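Local coordinates for putative methylthioribose-1-phosphate isomerase (Pyrococcus horikoshii OT3, PDB 6A34), which probably catalyses the interconversion of 5-methylthioribose 1-phosphate and 5-methylthioribulose 1-phosphate in the methionine salvage pathway, at residues M26-L31 and K37-S42; R30-E35 and S211-S216; R15-K20 and A59-A64. One frame throughout, in Å; residues are numbered along the deposited sequence.

Contact 1 of 3, residues M26-L31 and K37-S42; sequences MINQRL and KVEKFS
Met26 and Glu39 form an antiparallel hydrogen-bonded pair: Met26 N gives to Glu39 O at 3.1 Å, and Glu39 N returns a bond to Met26 O at 2.9 Å. Next comes the non-hydrogen-bonded pair Ile27–Val38, after which Asn28 N reaches Lys37 O at 2.7 Å. The Glu39 side chain can be traced atom by atom. Its CB passes beside Met26 O, and its CG lies 3.5 Å from Asn28 ND2. The chain then folds at chi2 (-53°), which brings OE2 within 2.9 Å of that same Asn28 ND2, in a bond of 163° at hydrogen. The amide donates almost in its own plane and meets the anti side of OE2, with the two planes 74° apart. The other end of the amide, Asn28 OD1, takes Arg30 N in the carbonyl plane at 3.0 Å and so closes an Asx turn. With an alanine here, the Glu39 carboxylate would probably lose its amide donor and Arg30 N the side-chain oxygen that closes the turn. Further along, Met26 lies at the edge of the Phe41 ring, its SD 3.8 Å from Phe41 CE2, in a Met-aromatic contact; helix 44-52 covers both at Ala50. A water joins Asn28 O to Lys37 N where the strands part. The whole is a beta hairpin, strands 23-27 and 38-41, with an Asx turn starting its connecting loop.

Contact 2 of 3, residues R30-E35 and S211-S216; sequences RLLPKE and SAWEYS
Leu32 and Pro33 sit in the connecting loop of the beta hairpin, between strands 23-27 and 38-41, and there they meet Trp213 on helix 206-217. Leu32 supplies most of the touch. Its CD2 methyl stands over one face of the indole, 3.8 Å from the centroid of the Trp213 six-membered ring and 17° off its normal, a CH-pi contact. The closest ring atom is Trp213 CE2, 3.6 Å from Leu32 CD2; the other methyl, Leu32 CD1, comes to 4.1 Å from Trp213 CE3. The leucine thus comes down on the indole at about a right angle, with both branches turned to it. The tryptophan presents itself by extending from the helix with CG anti to the backbone N (chi1 -178°), the ring plane standing across the CA-CB-CG path (chi2 84°).

Helix 206-217 is the connection of a beta-alpha-beta crossover, running from strand 193-199 to its parallel neighbour 222-225 in the Rossmann-like sheet, so the loop packs against a helix of the Rossmann-like domain. The peptide bond before Pro33 is cis, which brings the CA atoms of Leu32 and Pro33 to 2.9 Å and places both side chains beside the one ring. Pro33 CB packs 4.0 Å from Trp213 CD1 at the pyrrole end, while Pro33 O lies oblique to the ring, 3.8 Å from the same Trp213 CD1. Behind the turn, Glu35 N bonds to Leu31 O at 3.2 Å.

Phe36 meets the indole edge-to-face, and Pro314 of the second subunit packs on Trp213 as well. On the buried side of the helix, Ser211 OG bonds to the backbone O of Cys167, the predicted transition-state stabilizer, and Glu214 forms a salt bridge with Arg185.

Contact 3 of 3, residues R15-K20 and A59-A64; sequences RTVEYK and APAIGA
Thr16 and Val17 both aim their side chains at the first turns of helix 59-76, and Ala61 receives them from two directions. Its CB methyl touches Thr16 CG2 at 3.8 Å and Val17 CG2 at 4.1 Å. Thr16 sends the methyl rather than the hydroxyl to the helix: CG2 extends anti to the backbone N, while OG1 (chi1 -62°) turns to a different side and bonds to the carbonyls of Ser171 and Thr174. The buried hydroxyl is satisfied there, which leaves an apolar surface for the alanine.

Val17 lays its two branches along the helix. CG2 presses against the carbonyl of Ala61, 3.4 Å from its O, whereas CG1 points further along the helix and comes to 4.5 Å from Ala64 C. No hydrogen bond crosses between the segments; the contact is made by methyl groups against a helix face of small residues, one turn apart at Ala61 and Ala64, and the CA atoms of Val17 and Ala61 are only 6.3 Å apart.

Ala59, at the start of this helix, is a predicted substrate-binding residue. Strand 17-20, an edge of the three-stranded antiparallel sheet, is thereby laid against helix 59-76: Val17 continues onto Ala65 and Phe68, Tyr19 packs on Ala71 and Leu72, and helix 125-157 meets Ala64 through Ala140.

Overall arrangement
All three contacts involve the antiparallel sheet 17-20, 23-27, 38-41 or its loop. Contact 3 sets its first strand against helix 59-76; contact 1, centred about 11 Å away, pairs the second and third, and Ile27 N lies 3.1 Å from Thr16 O, a probable hydrogen bond. Contact 2, centred about 13 Å from contact 1, shares its loop, touches it where Leu32 CD1 packs on Ile27 CG2, and reaches on to helix 206-217. Along the chain contact 1 lies between the segments of contact 3, whereas those of contacts 2 and 3 alternate, with centres about 17 Å apart. The sheet and its loop therefore touch both helix 59-76 and the Rossmann-like domain, which supply predicted substrate-binding residues.

Contact 1 of 3, residues M26-L31 and K37-S42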
ATOM      1  N   MET A  26     -25.828 -14.077   9.531  1.00 38.28           N
ATOM      2  CA  MET A  26     -24.788 -13.300   8.842  1.00 38.73           C
ATOM      3  C   MET A  26     -23.404 -13.725   9.339  1.00 40.81           C
ATOM      4  O   MET A  26     -23.136 -13.768  10.562  1.00 36.13           O
ATOM      5  CB  MET A  26     -24.910 -11.796   9.102  1.00 39.17           C
ATOM      6  CG  MET A  26     -26.256 -11.222   8.798  1.00 40.63           C
ATOM      7  SD  MET A  26     -26.219  -9.451   9.056  1.00 46.77           S
ATOM      8  CE  MET A  26     -27.946  -9.002   8.889  1.00 45.74           C
ATOM      9  N   ILE A  27     -22.507 -14.006   8.393  1.00 37.96           N
ATOM     10  CA  ILE A  27     -21.112 -14.059   8.733  1.00 40.52           C
ATOM     11  C   ILE A  27     -20.760 -12.719   9.385  1.00 36.03           C
ATOM     12  O   ILE A  27     -21.214 -11.691   8.915  1.00 38.91           O
ATOM     13  CB  ILE A  27     -20.240 -14.349   7.504  1.00 40.30           C
ATOM     14  CG1 ILE A  27     -20.503 -15.755   6.976  1.00 39.65           C
ATOM     15  CG2 ILE A  27     -18.763 -14.134   7.840  1.00 42.27           C
ATOM     16  CD1 ILE A  27     -19.854 -16.024   5.642  1.00 40.45           C
ATOM     17  N   ASN A  28     -20.024 -12.755  10.503  1.00 36.21           N
ATOM     18  CA  ASN A  28     -19.637 -11.542  11.196  1.00 37.92           C
ATOM     19  C   ASN A  28     -18.312 -11.052  10.616  1.00 35.93           C
ATOM     20  O   ASN A  28     -17.226 -11.504  11.032  1.00 39.15           O
ATOM     21  CB  ASN A  28     -19.498 -11.711  12.709  1.00 40.04           C
ATOM     22  CG  ASN A  28     -19.437 -10.371  13.406  1.00 41.04           C
ATOM     23  OD1 ASN A  28     -18.858  -9.418  12.877  1.00 45.21           O
ATOM     24  ND2 ASN A  28     -20.105 -10.266  14.544  1.00 37.65           N
ATOM     25  N   GLN A  29     -18.418 -10.102   9.690  1.00 32.74           N
ATOM     26  CA  GLN A  29     -17.270  -9.617   8.925  1.00 36.17           C
ATOM     27  C   GLN A  29     -16.451  -8.630   9.774  1.00 39.62           C
ATOM     28  O   GLN A  29     -15.348  -8.279   9.365  1.00 39.76           O
ATOM     29  CB  GLN A  29     -17.740  -9.015   7.595  1.00 33.02           C
ATOM     30  CG  GLN A  29     -18.468 -10.022   6.691  1.00 34.26           C
ATOM     31  CD  GLN A  29     -18.568  -9.591   5.244  1.00 34.68           C
ATOM     32  OE1 GLN A  29     -17.603  -9.081   4.676  1.00 35.68           O
ATOM     33  NE2 GLN A  29     -19.735  -9.793   4.634  1.00 31.51           N
ATOM     34  N   ARG A  30     -16.970  -8.209  10.942  1.00 40.90           N
ATOM     35  CA  ARG A  30     -16.191  -7.393  11.892  1.00 44.86           C
ATOM     36  C   ARG A  30     -15.180  -8.241  12.671  1.00 40.40           C
ATOM     37  O   ARG A  30     -14.210  -7.711  13.137  1.00 46.63           O
ATOM     38  CB  ARG A  30     -17.073  -6.684  12.918  1.00 45.22           C
ATOM     39  CG  ARG A  30     -17.848  -5.509  12.350  1.00 52.05           C
ATOM     40  CD  ARG A  30     -19.163  -5.369  13.108  1.00 64.38           C
ATOM     41  NE  ARG A  30     -18.998  -5.411  14.557  1.00 64.64           N
ATOM     42  CZ  ARG A  30     -18.628  -4.370  15.300  1.00 75.08           C
ATOM     43  NH1 ARG A  30     -18.442  -3.178  14.744  1.00 62.40           N
ATOM     44  NH2 ARG A  30     -18.438  -4.532  16.598  1.00 77.31           N
ATOM     45  N   LEU A  31     -15.429  -9.537  12.834  1.00 39.80           N
ATOM     46  CA  LEU A  31     -14.551 -10.382  13.643  1.00 44.90           C
ATOM     47  C   LEU A  31     -13.423 -10.974  12.779  1.00 43.89           C
ATOM     48  O   LEU A  31     -12.421 -11.425  13.311  1.00 43.25           O
ATOM     49  CB  LEU A  31     -15.390 -11.472  14.331  1.00 44.98           C
ATOM     50  CG  LEU A  31     -16.426 -10.956  15.333  1.00 48.84           C
ATOM     51  CD1 LEU A  31     -17.237 -12.089  15.961  1.00 49.22           C
ATOM     52  CD2 LEU A  31     -15.773 -10.102  16.421  1.00 49.28           C
ATOM     53  N   LYS A  37     -17.481 -16.370  12.728  1.00 48.23           N
ATOM     54  CA  LYS A  37     -18.694 -16.528  13.493  1.00 46.80           C
ATOM     55  C   LYS A  37     -19.911 -16.069  12.687  1.00 46.34           C
ATOM     56  O   LYS A  37     -19.911 -14.995  12.067  1.00 44.89           O
ATOM     57  CB  LYS A  37     -18.631 -15.702  14.774  1.00 53.96           C
ATOM     58  CG  LYS A  37     -19.686 -16.050  15.814  1.00 59.15           C
ATOM     59  CD  LYS A  37     -19.508 -15.255  17.086  1.00 70.57           C
ATOM     60  CE  LYS A  37     -20.664 -15.384  18.052  1.00 79.46           C
ATOM     61  NZ  LYS A  37     -20.178 -15.808  19.387  1.00 85.76           N
ATOM     62  N   VAL A  38     -20.951 -16.905  12.738  1.00 44.11           N
ATOM     63  CA  VAL A  38     -22.246 -16.648  12.156  1.00 45.14           C
ATOM     64  C   VAL A  38     -23.188 -16.147  13.252  1.00 40.67           C
ATOM     65  O   VAL A  38     -23.537 -16.899  14.142  1.00 41.59           O
ATOM     66  CB  VAL A  38     -22.791 -17.919  11.488  1.00 44.07           C
ATOM     67  CG1 VAL A  38     -24.074 -17.622  10.730  1.00 45.34           C
ATOM     68  CG2 VAL A  38     -21.753 -18.552  10.573  1.00 49.38           C
ATOM     69  N   GLU A  39     -23.538 -14.862  13.194  1.00 41.04           N
ATOM     70  CA  GLU A  39     -24.495 -14.256  14.095  1.00 43.85           C
ATOM     71  C   GLU A  39     -25.901 -14.713  13.677  1.00 46.32           C
ATOM     72  O   GLU A  39     -26.113 -15.012  12.498  1.00 37.48           O
ATOM     73  CB  GLU A  39     -24.419 -12.726  14.062  1.00 47.27           C
ATOM     74  CG  GLU A  39     -23.103 -12.129  14.543  1.00 56.39           C
ATOM     75  CD  GLU A  39     -22.588 -12.549  15.914  1.00 56.41           C
ATOM     76  OE1 GLU A  39     -23.378 -13.114  16.717  1.00 57.45           O
ATOM     77  OE2 GLU A  39     -21.379 -12.321  16.165  1.00 56.67           O
ATOM     78  N   LYS A  40     -26.809 -14.773  14.662  1.00 46.41           N
ATOM     79  CA  LYS A  40     -28.219 -15.179  14.541  1.00 50.78           C
ATOM     80  C   LYS A  40     -29.087 -14.022  15.047  1.00 48.64           C
ATOM     81  O   LYS A  40     -28.955 -13.617  16.196  1.00 50.57           O
ATOM     82  CB  LYS A  40     -28.465 -16.431  15.381  1.00 56.93           C
ATOM     83  CG  LYS A  40     -29.850 -17.060  15.276  1.00 63.52           C
ATOM     84  CD  LYS A  40     -29.821 -18.547  15.603  1.00 68.55           C
ATOM     85  CE  LYS A  40     -31.151 -19.257  15.446  1.00 71.01           C
ATOM     86  NZ  LYS A  40     -31.966 -19.176  16.677  1.00 74.19           N
ATOM     87  N   PHE A  41     -29.903 -13.450  14.158  1.00 45.25           N
ATOM     88  CA  PHE A  41     -30.688 -12.275  14.440  1.00 45.16           C
ATOM     89  C   PHE A  41     -32.171 -12.599  14.242  1.00 47.95           C
ATOM     90  O   PHE A  41     -32.552 -13.064  13.174  1.00 46.75           O
ATOM     91  CB  PHE A  41     -30.270 -11.108  13.544  1.00 46.45           C
ATOM     92  CG  PHE A  41     -28.827 -10.687  13.685  1.00 52.49           C
ATOM     93  CD1 PHE A  41     -28.312 -10.314  14.920  1.00 54.80           C
ATOM     94  CD2 PHE A  41     -27.978 -10.677  12.591  1.00 51.78           C
ATOM     95  CE1 PHE A  41     -26.985  -9.932  15.059  1.00 52.91           C
ATOM     96  CE2 PHE A  41     -26.650 -10.310  12.732  1.00 56.60           C
ATOM     97  CZ  PHE A  41     -26.162  -9.919  13.961  1.00 56.20           C
ATOM     98  N   SER A  42     -32.981 -12.263  15.259  1.00 48.94           N
ATOM     99  CA  SER A  42     -34.371 -12.697  15.394  1.00 53.25           C
ATOM    100  C   SER A  42     -35.355 -11.517  15.432  1.00 51.34           C
ATOM    101  O   SER A  42     -36.542 -11.747  15.474  1.00 44.07           O
ATOM    102  CB  SER A  42     -34.505 -13.551  16.625  1.00 57.50           C
ATOM    103  OG  SER A  42     -33.511 -14.578  16.611  1.00 64.96           O
TER
HETATM  104  O   HOH W   1     -16.616 -13.961  11.478  1.00 35.23           O

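Contact 2 of 3, residues R30-E35 and S211-S216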
ATOM      1  N   ARG A  30     -16.970  -8.209  10.942  1.00 40.90           N
ATOM      2  CA  ARG A  30     -16.191  -7.393  11.892  1.00 44.86           C
ATOM      3  C   ARG A  30     -15.180  -8.241  12.671  1.00 40.40           C
ATOM      4  O   ARG A  30     -14.210  -7.711  13.137  1.00 46.63           O
ATOM      5  CB  ARG A  30     -17.073  -6.684  12.918  1.00 45.22           C
ATOM      6  CG  ARG A  30     -17.848  -5.509  12.350  1.00 52.05           C
ATOM      7  CD  ARG A  30     -19.163  -5.369  13.108  1.00 64.38           C
ATOM      8  NE  ARG A  30     -18.998  -5.411  14.557  1.00 64.64           N
ATOM      9  CZ  ARG A  30     -18.628  -4.370  15.300  1.00 75.08           C
ATOM     10  NH1 ARG A  30     -18.442  -3.178  14.744  1.00 62.40           N
ATOM     11  NH2 ARG A  30     -18.438  -4.532  16.598  1.00 77.31           N
ATOM     12  N   LEU A  31     -15.429  -9.537  12.834  1.00 39.80           N
ATOM     13  CA  LEU A  31     -14.551 -10.382  13.643  1.00 44.90           C
ATOM     14  C   LEU A  31     -13.423 -10.974  12.779  1.00 43.89           C
ATOM     15  O   LEU A  31     -12.421 -11.425  13.311  1.00 43.25           O
ATOM     16  CB  LEU A  31     -15.390 -11.472  14.331  1.00 44.98           C
ATOM     17  CG  LEU A  31     -16.426 -10.956  15.333  1.00 48.84           C
ATOM     18  CD1 LEU A  31     -17.237 -12.089  15.961  1.00 49.22           C
ATOM     19  CD2 LEU A  31     -15.773 -10.102  16.421  1.00 49.28           C
ATOM     20  N   LEU A  32     -13.578 -10.947  11.450  1.00 43.96           N
ATOM     21  CA  LEU A  32     -12.591 -11.559  10.562  1.00 39.16           C
ATOM     22  C   LEU A  32     -11.360 -10.663  10.530  1.00 38.17           C
ATOM     23  O   LEU A  32     -11.483  -9.441  10.687  1.00 40.12           O
ATOM     24  CB  LEU A  32     -13.182 -11.755   9.159  1.00 37.88           C
ATOM     25  CG  LEU A  32     -14.252 -12.842   9.050  1.00 39.70           C
ATOM     26  CD1 LEU A  32     -14.886 -12.843   7.671  1.00 39.15           C
ATOM     27  CD2 LEU A  32     -13.697 -14.217   9.388  1.00 39.41           C
ATOM     28  N   PRO A  33     -10.181 -11.266  10.356  1.00 35.59           N
ATOM     29  CA  PRO A  33      -9.950 -12.687  10.109  1.00 37.60           C
ATOM     30  C   PRO A  33      -9.589 -13.523  11.349  1.00 37.57           C
ATOM     31  O   PRO A  33      -9.314 -14.727  11.240  1.00 35.41           O
ATOM     32  CB  PRO A  33      -8.738 -12.662   9.160  1.00 36.47           C
ATOM     33  CG  PRO A  33      -7.927 -11.492   9.691  1.00 38.28           C
ATOM     34  CD  PRO A  33      -8.979 -10.476  10.090  1.00 37.46           C
ATOM     35  N   LYS A  34      -9.595 -12.872  12.513  1.00 46.47           N
ATOM     36  CA  LYS A  34      -9.251 -13.472  13.807  1.00 48.50           C
ATOM     37  C   LYS A  34     -10.208 -14.638  14.101  1.00 45.81           C
ATOM     38  O   LYS A  34      -9.775 -15.763  14.381  1.00 46.38           O
ATOM     39  CB  LYS A  34      -9.276 -12.351  14.852  1.00 51.77           C
ATOM     40  CG  LYS A  34      -8.772 -12.695  16.248  1.00 59.00           C
ATOM     41  CD  LYS A  34      -9.064 -11.573  17.239  1.00 65.32           C
ATOM     42  CE  LYS A  34      -8.107 -11.507  18.410  1.00 73.38           C
ATOM     43  NZ  LYS A  34      -8.254 -12.668  19.318  1.00 74.18           N
ATOM     44  N   GLU A  35     -11.512 -14.375  13.970  1.00 42.49           N
ATOM     45  CA  GLU A  35     -12.578 -15.313  14.344  1.00 41.69           C
ATOM     46  C   GLU A  35     -13.646 -15.352  13.247  1.00 42.17           C
ATOM     47  O   GLU A  35     -14.078 -14.304  12.751  1.00 42.55           O
ATOM     48  CB  GLU A  35     -13.241 -14.884  15.653  1.00 42.92           C
ATOM     49  CG  GLU A  35     -14.285 -15.866  16.164  1.00 54.00           C
ATOM     50  CD  GLU A  35     -15.102 -15.386  17.363  1.00 56.35           C
ATOM     51  OE1 GLU A  35     -14.798 -14.296  17.873  1.00 54.60           O
ATOM     52  OE2 GLU A  35     -16.048 -16.106  17.776  1.00 56.90           O
ATOM     53  N   SER A 211     -10.234 -11.068   1.751  1.00 31.01           N
ATOM     54  CA  SER A 211      -9.939 -11.948   0.631  1.00 29.57           C
ATOM     55  C   SER A 211      -8.993 -13.071   1.100  1.00 32.52           C
ATOM     56  O   SER A 211      -9.202 -14.268   0.768  1.00 30.09           O
ATOM     57  CB  SER A 211      -9.387 -11.189  -0.565  1.00 28.44           C
ATOM     58  OG  SER A 211     -10.395 -10.426  -1.217  1.00 27.34           O
ATOM     59  N   ALA A 212      -7.935 -12.712   1.852  1.00 31.00           N
ATOM     60  CA  ALA A 212      -6.894 -13.700   2.193  1.00 32.25           C
ATOM     61  C   ALA A 212      -7.544 -14.847   3.014  1.00 34.59           C
ATOM     62  O   ALA A 212      -7.235 -16.030   2.831  1.00 32.25           O
ATOM     63  CB  ALA A 212      -5.731 -13.029   2.896  1.00 28.82           C
ATOM     64  N   TRP A 213      -8.494 -14.474   3.877  1.00 31.05           N
ATOM     65  CA  TRP A 213      -9.207 -15.368   4.726  1.00 33.50           C
ATOM     66  C   TRP A 213     -10.112 -16.311   3.914  1.00 33.46           C
ATOM     67  O   TRP A 213      -9.937 -17.508   3.994  1.00 34.98           O
ATOM     68  CB  TRP A 213      -9.994 -14.580   5.773  1.00 35.69           C
ATOM     69  CG  TRP A 213     -10.693 -15.517   6.691  1.00 35.00           C
ATOM     70  CD1 TRP A 213     -10.157 -16.123   7.782  1.00 35.54           C
ATOM     71  CD2 TRP A 213     -12.010 -16.066   6.518  1.00 36.34           C
ATOM     72  NE1 TRP A 213     -11.061 -16.997   8.311  1.00 37.55           N
ATOM     73  CE2 TRP A 213     -12.212 -16.977   7.576  1.00 37.01           C
ATOM     74  CE3 TRP A 213     -13.038 -15.874   5.589  1.00 39.12           C
ATOM     75  CZ2 TRP A 213     -13.396 -17.703   7.729  1.00 36.25           C
ATOM     76  CZ3 TRP A 213     -14.221 -16.574   5.753  1.00 41.12           C
ATOM     77  CH2 TRP A 213     -14.392 -17.481   6.803  1.00 37.57           C
ATOM     78  N   GLU A 214     -11.049 -15.779   3.123  1.00 32.23           N
ATOM     79  CA  GLU A 214     -12.030 -16.645   2.434  1.00 32.13           C
ATOM     80  C   GLU A 214     -11.354 -17.533   1.386  1.00 34.72           C
ATOM     81  O   GLU A 214     -11.792 -18.654   1.209  1.00 32.46           O
ATOM     82  CB  GLU A 214     -13.203 -15.886   1.812  1.00 30.23           C
ATOM     83  CG  GLU A 214     -12.852 -14.757   0.849  1.00 32.73           C
ATOM     84  CD  GLU A 214     -14.058 -14.371   0.002  1.00 31.82           C
ATOM     85  OE1 GLU A 214     -14.490 -15.235  -0.785  1.00 32.50           O
ATOM     86  OE2 GLU A 214     -14.639 -13.259   0.200  1.00 31.99           O
ATOM     87  N   TYR A 215     -10.329 -17.032   0.671  1.00 35.60           N
ATOM     88  CA  TYR A 215      -9.759 -17.833  -0.401  1.00 34.39           C
ATOM     89  C   TYR A 215      -8.897 -18.925   0.224  1.00 34.47           C
ATOM     90  O   TYR A 215      -8.814 -20.057  -0.304  1.00 36.20           O
ATOM     91  CB  TYR A 215      -8.996 -16.985  -1.425  1.00 34.07           C
ATOM     92  CG  TYR A 215      -9.851 -16.020  -2.214  1.00 31.83           C
ATOM     93  CD1 TYR A 215     -11.066 -16.417  -2.755  1.00 33.96           C
ATOM     94  CD2 TYR A 215      -9.470 -14.699  -2.401  1.00 29.60           C
ATOM     95  CE1 TYR A 215     -11.863 -15.543  -3.477  1.00 32.27           C
ATOM     96  CE2 TYR A 215     -10.255 -13.815  -3.124  1.00 30.97           C
ATOM     97  CZ  TYR A 215     -11.459 -14.234  -3.666  1.00 31.94           C
ATOM     98  OH  TYR A 215     -12.268 -13.371  -4.359  1.00 30.80           O
ATOM     99  N   SER A 216      -8.256 -18.580   1.340  1.00 33.86           N
ATOM    100  CA  SER A 216      -7.542 -19.572   2.117  1.00 38.96           C
ATOM    101  C   SER A 216      -8.519 -20.623   2.689  1.00 36.95           C
ATOM    102  O   SER A 216      -8.316 -21.804   2.532  1.00 38.14           O
ATOM    103  CB  SER A 216      -6.703 -18.947   3.185  1.00 41.40           C
ATOM    104  OG  SER A 216      -5.808 -19.924   3.668  1.00 46.59           O
TER

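Contact 3 of 3, residues R15-K20 and A59-A64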
ATOM      1  N   ARG A  15     -23.537 -19.038   2.939  1.00 37.87           N
ATOM      2  CA  ARG A  15     -23.935 -17.766   2.421  1.00 35.27           C
ATOM      3  C   ARG A  15     -23.551 -16.692   3.449  1.00 37.26           C
ATOM      4  O   ARG A  15     -23.529 -16.936   4.648  1.00 34.19           O
ATOM      5  CB  ARG A  15     -25.415 -17.794   2.031  1.00 36.85           C
ATOM      6  CG  ARG A  15     -25.632 -18.269   0.605  1.00 40.12           C
ATOM      7  CD  ARG A  15     -26.851 -19.069   0.214  1.00 37.83           C
ATOM      8  NE  ARG A  15     -27.818 -18.185  -0.376  1.00 37.92           N
ATOM      9  CZ  ARG A  15     -28.688 -18.424  -1.361  1.00 34.98           C
ATOM     10  NH1 ARG A  15     -29.717 -17.614  -1.439  1.00 32.47           N
ATOM     11  NH2 ARG A  15     -28.548 -19.365  -2.274  1.00 34.25           N
ATOM     12  N   THR A  16     -23.166 -15.533   2.921  1.00 38.15           N
ATOM     13  CA  THR A  16     -22.792 -14.345   3.678  1.00 39.73           C
ATOM     14  C   THR A  16     -23.966 -13.893   4.548  1.00 36.43           C
ATOM     15  O   THR A  16     -23.771 -13.391   5.635  1.00 37.12           O
ATOM     16  CB  THR A  16     -22.366 -13.223   2.717  1.00 36.90           C
ATOM     17  OG1 THR A  16     -21.219 -13.691   2.005  1.00 34.03           O
ATOM     18  CG2 THR A  16     -22.083 -11.912   3.410  1.00 32.74           C
ATOM     19  N   VAL A  17     -25.167 -14.050   4.000  1.00 35.96           N
ATOM     20  CA  VAL A  17     -26.437 -13.768   4.631  1.00 35.56           C
ATOM     21  C   VAL A  17     -27.388 -14.887   4.196  1.00 36.77           C
ATOM     22  O   VAL A  17     -27.462 -15.171   2.970  1.00 30.32           O
ATOM     23  CB  VAL A  17     -27.016 -12.401   4.204  1.00 37.69           C
ATOM     24  CG1 VAL A  17     -28.281 -12.057   4.969  1.00 38.42           C
ATOM     25  CG2 VAL A  17     -26.018 -11.272   4.341  1.00 44.77           C
ATOM     26  N   GLU A  18     -28.133 -15.442   5.168  1.00 40.06           N
ATOM     27  CA  GLU A  18     -29.097 -16.566   4.982  1.00 45.16           C
ATOM     28  C   GLU A  18     -30.358 -16.272   5.829  1.00 44.48           C
ATOM     29  O   GLU A  18     -30.294 -15.584   6.880  1.00 39.14           O
ATOM     30  CB  GLU A  18     -28.439 -17.879   5.424  1.00 52.65           C
ATOM     31  CG  GLU A  18     -28.601 -19.070   4.494  1.00 60.13           C
ATOM     32  CD  GLU A  18     -27.599 -20.168   4.853  1.00 66.52           C
ATOM     33  OE1 GLU A  18     -27.532 -20.498   6.061  1.00 65.41           O
ATOM     34  OE2 GLU A  18     -26.816 -20.634   3.960  1.00 58.27           O
ATOM     35  N   TYR A  19     -31.514 -16.765   5.370  1.00 39.96           N
ATOM     36  CA  TYR A  19     -32.760 -16.688   6.155  1.00 41.01           C
ATOM     37  C   TYR A  19     -33.330 -18.095   6.330  1.00 40.66           C
ATOM     38  O   TYR A  19     -33.556 -18.784   5.343  1.00 39.53           O
ATOM     39  CB  TYR A  19     -33.783 -15.764   5.501  1.00 38.73           C
ATOM     40  CG  TYR A  19     -35.040 -15.567   6.303  1.00 39.71           C
ATOM     41  CD1 TYR A  19     -35.016 -14.852   7.488  1.00 42.32           C
ATOM     42  CD2 TYR A  19     -36.256 -16.076   5.879  1.00 41.91           C
ATOM     43  CE1 TYR A  19     -36.155 -14.675   8.248  1.00 39.03           C
ATOM     44  CE2 TYR A  19     -37.418 -15.875   6.609  1.00 39.36           C
ATOM     45  CZ  TYR A  19     -37.364 -15.175   7.799  1.00 37.36           C
ATOM     46  OH  TYR A  19     -38.488 -14.974   8.536  1.00 35.09           O
ATOM     47  N   LYS A  20     -33.538 -18.489   7.594  1.00 41.25           N
ATOM     48  CA  LYS A  20     -33.898 -19.868   7.970  1.00 43.96           C
ATOM     49  C   LYS A  20     -34.593 -19.805   9.332  1.00 36.58           C
ATOM     50  O   LYS A  20     -34.147 -19.070  10.190  1.00 34.02           O
ATOM     51  CB  LYS A  20     -32.608 -20.705   7.994  1.00 50.19           C
ATOM     52  CG  LYS A  20     -32.761 -22.202   8.227  1.00 59.80           C
ATOM     53  CD  LYS A  20     -31.432 -22.983   8.222  1.00 68.74           C
ATOM     54  CE  LYS A  20     -30.477 -22.684   9.372  1.00 72.45           C
ATOM     55  NZ  LYS A  20     -29.260 -21.945   8.944  1.00 71.46           N
ATOM     56  N   ALA A  59     -22.430  -4.839  -1.332  1.00 34.48           N
ATOM     57  CA  ALA A  59     -23.657  -4.186  -1.708  1.00 37.98           C
ATOM     58  C   ALA A  59     -24.796  -5.210  -1.813  1.00 36.49           C
ATOM     59  O   ALA A  59     -25.864  -5.014  -1.245  1.00 37.03           O
ATOM     60  CB  ALA A  59     -23.431  -3.382  -2.983  1.00 36.84           C
ATOM     61  N   PRO A  60     -24.627  -6.347  -2.514  1.00 38.42           N
ATOM     62  CA  PRO A  60     -25.725  -7.309  -2.656  1.00 37.50           C
ATOM     63  C   PRO A  60     -26.050  -8.080  -1.360  1.00 36.73           C
ATOM     64  O   PRO A  60     -27.202  -8.470  -1.141  1.00 35.36           O
ATOM     65  CB  PRO A  60     -25.254  -8.282  -3.748  1.00 38.23           C
ATOM     66  CG  PRO A  60     -23.940  -7.689  -4.299  1.00 37.09           C
ATOM     67  CD  PRO A  60     -23.404  -6.770  -3.218  1.00 35.09           C
ATOM     68  N   ALA A  61     -25.049  -8.283  -0.499  1.00 34.73           N
ATOM     69  CA  ALA A  61     -25.259  -8.969   0.768  1.00 33.28           C
ATOM     70  C   ALA A  61     -26.066  -8.079   1.718  1.00 36.18           C
ATOM     71  O   ALA A  61     -26.908  -8.561   2.500  1.00 36.21           O
ATOM     72  CB  ALA A  61     -23.937  -9.356   1.359  1.00 36.01           C
ATOM     73  N   ILE A  62     -25.830  -6.769   1.628  1.00 35.96           N
ATOM     74  CA  ILE A  62     -26.547  -5.770   2.416  1.00 35.32           C
ATOM     75  C   ILE A  62     -27.998  -5.709   1.940  1.00 37.74           C
ATOM     76  O   ILE A  62     -28.899  -5.487   2.741  1.00 40.20           O
ATOM     77  CB  ILE A  62     -25.867  -4.393   2.303  1.00 32.63           C
ATOM     78  CG1 ILE A  62     -24.562  -4.354   3.105  1.00 35.32           C
ATOM     79  CG2 ILE A  62     -26.799  -3.255   2.695  1.00 33.49           C
ATOM     80  CD1 ILE A  62     -23.584  -3.304   2.594  1.00 36.14           C
ATOM     81  N   GLY A  63     -28.187  -5.783   0.621  1.00 37.49           N
ATOM     82  CA  GLY A  63     -29.505  -5.800   0.027  1.00 37.73           C
ATOM     83  C   GLY A  63     -30.302  -6.997   0.513  1.00 37.17           C
ATOM     84  O   GLY A  63     -31.419  -6.867   0.979  1.00 37.32           O
ATOM     85  N   ALA A  64     -29.676  -8.176   0.473  1.00 34.88           N
ATOM     86  CA  ALA A  64     -30.359  -9.392   0.870  1.00 35.68           C
ATOM     87  C   ALA A  64     -30.703  -9.330   2.362  1.00 37.28           C
ATOM     88  O   ALA A  64     -31.795  -9.767   2.759  1.00 39.15           O
ATOM     89  CB  ALA A  64     -29.530 -10.617   0.534  1.00 38.24           C
TER